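Local coordinates for protein 4-amino-4-deoxychorismate lyase (Legionella pneumophila, PDB 3LUL) that belongs to the class IV aminotransferase family of fold-type IV proteins and carries pyridoxal phosphate bound covalently to a lysine, at residues Asn144-Glu147 against Ala148-Ala151; Pro258-Asp261 against Lys262-Leu266. All coordinates share one frame; numbering follows the deposited sequence.

Both contacts are local: contact 1 runs from the loop residues N144 and Y145 into the first turns of helix 146-157, and contact 2 takes in the first two and a half turns of helix 258-269. Their centres lie 31 Å apart on opposite sides of the chain's centre, and about 22 Å separates their nearest atoms. Contact 1 belongs to the cofactor site and to the dimer interface, because Y145 hydrogen-bonds O3 of the modified lysine LLP at position 141 and N144 reaches the second subunit. Contact 2, whose centre lies about 20 Å from the chain centre, packs on strands 232-237 and 241-248 and meets no other chain of the assembly.

Contact 1 of 2, residues Asn144-Glu147 against Ala148-Ala151; sequences NYLE and AIIA
The methyl group of A148 meets the ring of Y145, A148 CB lying 3.9 Å from Y145 CD2, one turn on from the residue at the N-cap of helix 146-157. A148 N donates to a water at 3.2 Å, and that water donates to N144 O, bridging the N144 carbonyl, just ahead of the N-cap residue Y145, to the first turn. I149 follows, its N-H bonded to Y145 O at 2.9 Å with an angle of 162° at the hydrogen. Its CG1 stands beside the backbone N (chi1 -68°), which lays I149 CG1 3.4 Å from Y145 O. I150 N then bonds L146 O at 2.8 Å, while I150 CD1 comes within 4.0 Å of L146 CG, the two side chains crossing at a slant. A151 N closes the set on E147 O at 3.0 Å, with the donor tilted 24° from the carbonyl plane. Beyond the segments, E147 OE1 is hydrogen-bonded to Y138 OH, while OE2 forms a salt bridge with R131 and a hydrogen bond with W129 NE1; N144 OD1 bonds L146 N of the second subunit. The buried carboxylate is thus held by several polar partners, which would probably favour its charged form, and through the Y145 hydroxyl the N-cap residue of the helix is hydrogen-bonded to O3 of LLP at position 141.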
# COMPACT_ATOMS: atom_id res chain seq x y z
N ASN B 144 -2.02 -1.38 -3.44
CA ASN B 144 -1.00 -1.18 -2.39
C ASN B 144 -0.27 -2.52 -2.09
O ASN B 144 -0.38 -3.06 -0.98
CB ASN B 144 -1.63 -0.60 -1.10
CG ASN B 144 -2.27 0.76 -1.31
OD1 ASN B 144 -1.80 1.77 -0.78
ND2 ASN B 144 -3.37 0.79 -2.06
N TYR B 145 0.42 -3.06 -3.09
CA TYR B 145 1.03 -4.39 -2.96
C TYR B 145 2.52 -4.40 -2.63
O TYR B 145 3.15 -5.46 -2.71
CB TYR B 145 0.70 -5.28 -4.20
CG TYR B 145 -0.58 -6.14 -3.94
CD1 TYR B 145 -1.73 -5.55 -3.42
CD2 TYR B 145 -0.61 -7.51 -4.18
CE1 TYR B 145 -2.92 -6.29 -3.16
CE2 TYR B 145 -1.79 -8.28 -3.92
CZ TYR B 145 -2.94 -7.66 -3.41
OH TYR B 145 -4.11 -8.34 -3.12
N LEU B 146 3.11 -3.26 -2.25
CA LEU B 146 4.54 -3.29 -1.92
C LEU B 146 4.89 -4.29 -0.82
O LEU B 146 5.95 -4.95 -0.90
CB LEU B 146 5.05 -1.90 -1.56
CG LEU B 146 6.56 -1.71 -1.39
CD1 LEU B 146 7.44 -2.25 -2.56
CD2 LEU B 146 6.85 -0.20 -1.12
N GLU B 147 4.02 -4.39 0.19
CA GLU B 147 4.22 -5.34 1.27
C GLU B 147 4.40 -6.76 0.72
O GLU B 147 5.32 -7.51 1.14
CB GLU B 147 3.08 -5.28 2.27
CG GLU B 147 3.33 -6.13 3.49
CD GLU B 147 2.16 -6.17 4.45
OE1 GLU B 147 1.41 -5.17 4.59
OE2 GLU B 147 2.05 -7.23 5.09
N ALA B 148 3.50 -7.12 -0.20
CA ALA B 148 3.53 -8.41 -0.88
C ALA B 148 4.78 -8.58 -1.71
O ALA B 148 5.38 -9.65 -1.72
CB ALA B 148 2.27 -8.60 -1.75
N ILE B 149 5.17 -7.54 -2.42
CA ILE B 149 6.40 -7.56 -3.22
C ILE B 149 7.62 -7.83 -2.35
O ILE B 149 8.42 -8.71 -2.66
CB ILE B 149 6.58 -6.22 -4.02
CG1 ILE B 149 5.50 -6.12 -5.10
CG2 ILE B 149 8.00 -6.15 -4.65
CD1 ILE B 149 5.40 -4.74 -5.73
N ILE B 150 7.75 -7.09 -1.25
CA ILE B 150 8.90 -7.27 -0.35
C ILE B 150 8.93 -8.73 0.21
O ILE B 150 9.97 -9.39 0.19
CB ILE B 150 8.86 -6.22 0.80
CG1 ILE B 150 9.05 -4.78 0.23
CG2 ILE B 150 9.93 -6.56 1.89
CD1 ILE B 150 8.82 -3.70 1.28
N ALA B 151 7.78 -9.21 0.67
CA ALA B 151 7.63 -10.55 1.23
C ALA B 151 7.98 -11.61 0.19
O ALA B 151 8.74 -12.55 0.46
CB ALA B 151 6.22 -10.72 1.75
O HOH W 1 0.61 -5.86 0.11

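Contact 2 of 2, residues Pro258-Asp261 against Lys262-Leu266; sequences PIID and KLIFL
With chi1 near -69° in I259 and -66° in L263, CG1 of the isoleucine and CG of the leucine each stand beside their own backbone N; the isoleucine's other branch, I259 CG2, points anti to N and meets L263 CD1 at 3.9 Å. These two side chains run side by side in the same direction. I260 and I264 repeat the spacing, I260 CG2 lying 3.9 Å from I264 CD1, but here the side chains are crossed at a slant. Four consecutive i to i+4 backbone bonds hold the pairs in step and identify the first turns of an alpha-helix, 258-269: they run from K262 N to P258 O through F265 N to D261 O, at 2.9 to 3.1 Å. The bond from I264 N to I260 O is the straightest, at 169°. The buried I260 and L263 face strands 232-237 and 241-248, touching F234 and I242, and L263 also packs on L206 and C210 of helix 201-212. D261 turns its carboxylate to R244 of strand 241-248, its OD1 forming a salt bridge there, while K262, extended beyond CG, reaches along the surface, where it touches H213 and M215.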
# COMPACT_ATOMS: atom_id res chain seq x y z
N PRO B 258 -6.60 -37.16 -3.06
CA PRO B 258 -7.78 -37.29 -3.93
C PRO B 258 -8.74 -36.10 -3.89
O PRO B 258 -9.38 -35.76 -4.90
CB PRO B 258 -8.47 -38.58 -3.45
CG PRO B 258 -7.61 -39.17 -2.40
CD PRO B 258 -6.45 -38.29 -2.11
N ILE B 259 -8.83 -35.44 -2.72
CA ILE B 259 -9.68 -34.26 -2.59
C ILE B 259 -9.20 -33.14 -3.50
O ILE B 259 -10.00 -32.49 -4.16
CB ILE B 259 -9.74 -33.80 -1.12
CG1 ILE B 259 -10.54 -34.83 -0.28
CG2 ILE B 259 -10.34 -32.36 -0.97
CD1 ILE B 259 -10.71 -34.45 1.23
N ILE B 260 -7.89 -32.98 -3.59
CA ILE B 260 -7.31 -31.96 -4.48
C ILE B 260 -7.64 -32.28 -5.95
O ILE B 260 -8.06 -31.38 -6.71
CB ILE B 260 -5.79 -31.80 -4.28
CG1 ILE B 260 -5.51 -31.32 -2.84
CG2 ILE B 260 -5.21 -30.80 -5.33
CD1 ILE B 260 -4.02 -31.23 -2.45
N ASP B 261 -7.49 -33.53 -6.37
CA ASP B 261 -7.85 -33.88 -7.76
C ASP B 261 -9.32 -33.64 -8.08
O ASP B 261 -9.65 -33.13 -9.15
CB ASP B 261 -7.46 -35.31 -8.12
CG ASP B 261 -5.98 -35.55 -7.98
OD1 ASP B 261 -5.20 -34.75 -8.51
OD2 ASP B 261 -5.60 -36.54 -7.33
N LYS B 262 -10.19 -33.98 -7.14
CA LYS B 262 -11.62 -33.72 -7.30
C LYS B 262 -11.91 -32.21 -7.43
O LYS B 262 -12.66 -31.79 -8.30
CB LYS B 262 -12.42 -34.29 -6.12
CG LYS B 262 -13.92 -34.05 -6.29
CD LYS B 262 -14.80 -34.96 -5.45
CE LYS B 262 -16.27 -34.81 -5.87
NZ LYS B 262 -17.21 -35.61 -5.05
N LEU B 263 -11.33 -31.41 -6.55
CA LEU B 263 -11.55 -29.96 -6.60
C LEU B 263 -11.01 -29.32 -7.89
O LEU B 263 -11.68 -28.48 -8.48
CB LEU B 263 -11.00 -29.30 -5.35
CG LEU B 263 -11.75 -29.69 -4.07
CD1 LEU B 263 -11.06 -29.05 -2.90
CD2 LEU B 263 -13.25 -29.33 -4.11
N ILE B 264 -9.84 -29.76 -8.37
CA ILE B 264 -9.32 -29.32 -9.67
C ILE B 264 -10.32 -29.63 -10.79
O ILE B 264 -10.64 -28.75 -11.64
CB ILE B 264 -7.96 -29.97 -9.99
CG1 ILE B 264 -6.89 -29.37 -9.09
CG2 ILE B 264 -7.61 -29.80 -11.50
CD1 ILE B 264 -5.56 -30.08 -9.14
N PHE B 265 -10.86 -30.84 -10.77
CA PHE B 265 -11.83 -31.23 -11.77
C PHE B 265 -13.04 -30.31 -11.73
O PHE B 265 -13.45 -29.78 -12.76
CB PHE B 265 -12.24 -32.70 -11.62
CG PHE B 265 -13.33 -33.11 -12.60
CD1 PHE B 265 -14.66 -32.91 -12.28
CD2 PHE B 265 -13.02 -33.66 -13.83
CE1 PHE B 265 -15.67 -33.27 -13.17
CE2 PHE B 265 -14.02 -34.03 -14.72
CZ PHE B 265 -15.34 -33.82 -14.38
N LEU B 266 -13.59 -30.10 -10.54
CA LEU B 266 -14.81 -29.30 -10.40
C LEU B 266 -14.61 -27.83 -10.81
O LEU B 266 -15.43 -27.27 -11.55
CB LEU B 266 -15.35 -29.41 -8.98
CG LEU B 266 -15.88 -30.79 -8.58
CD1 LEU B 266 -16.18 -30.83 -7.10
CD2 LEU B 266 -17.09 -31.16 -9.44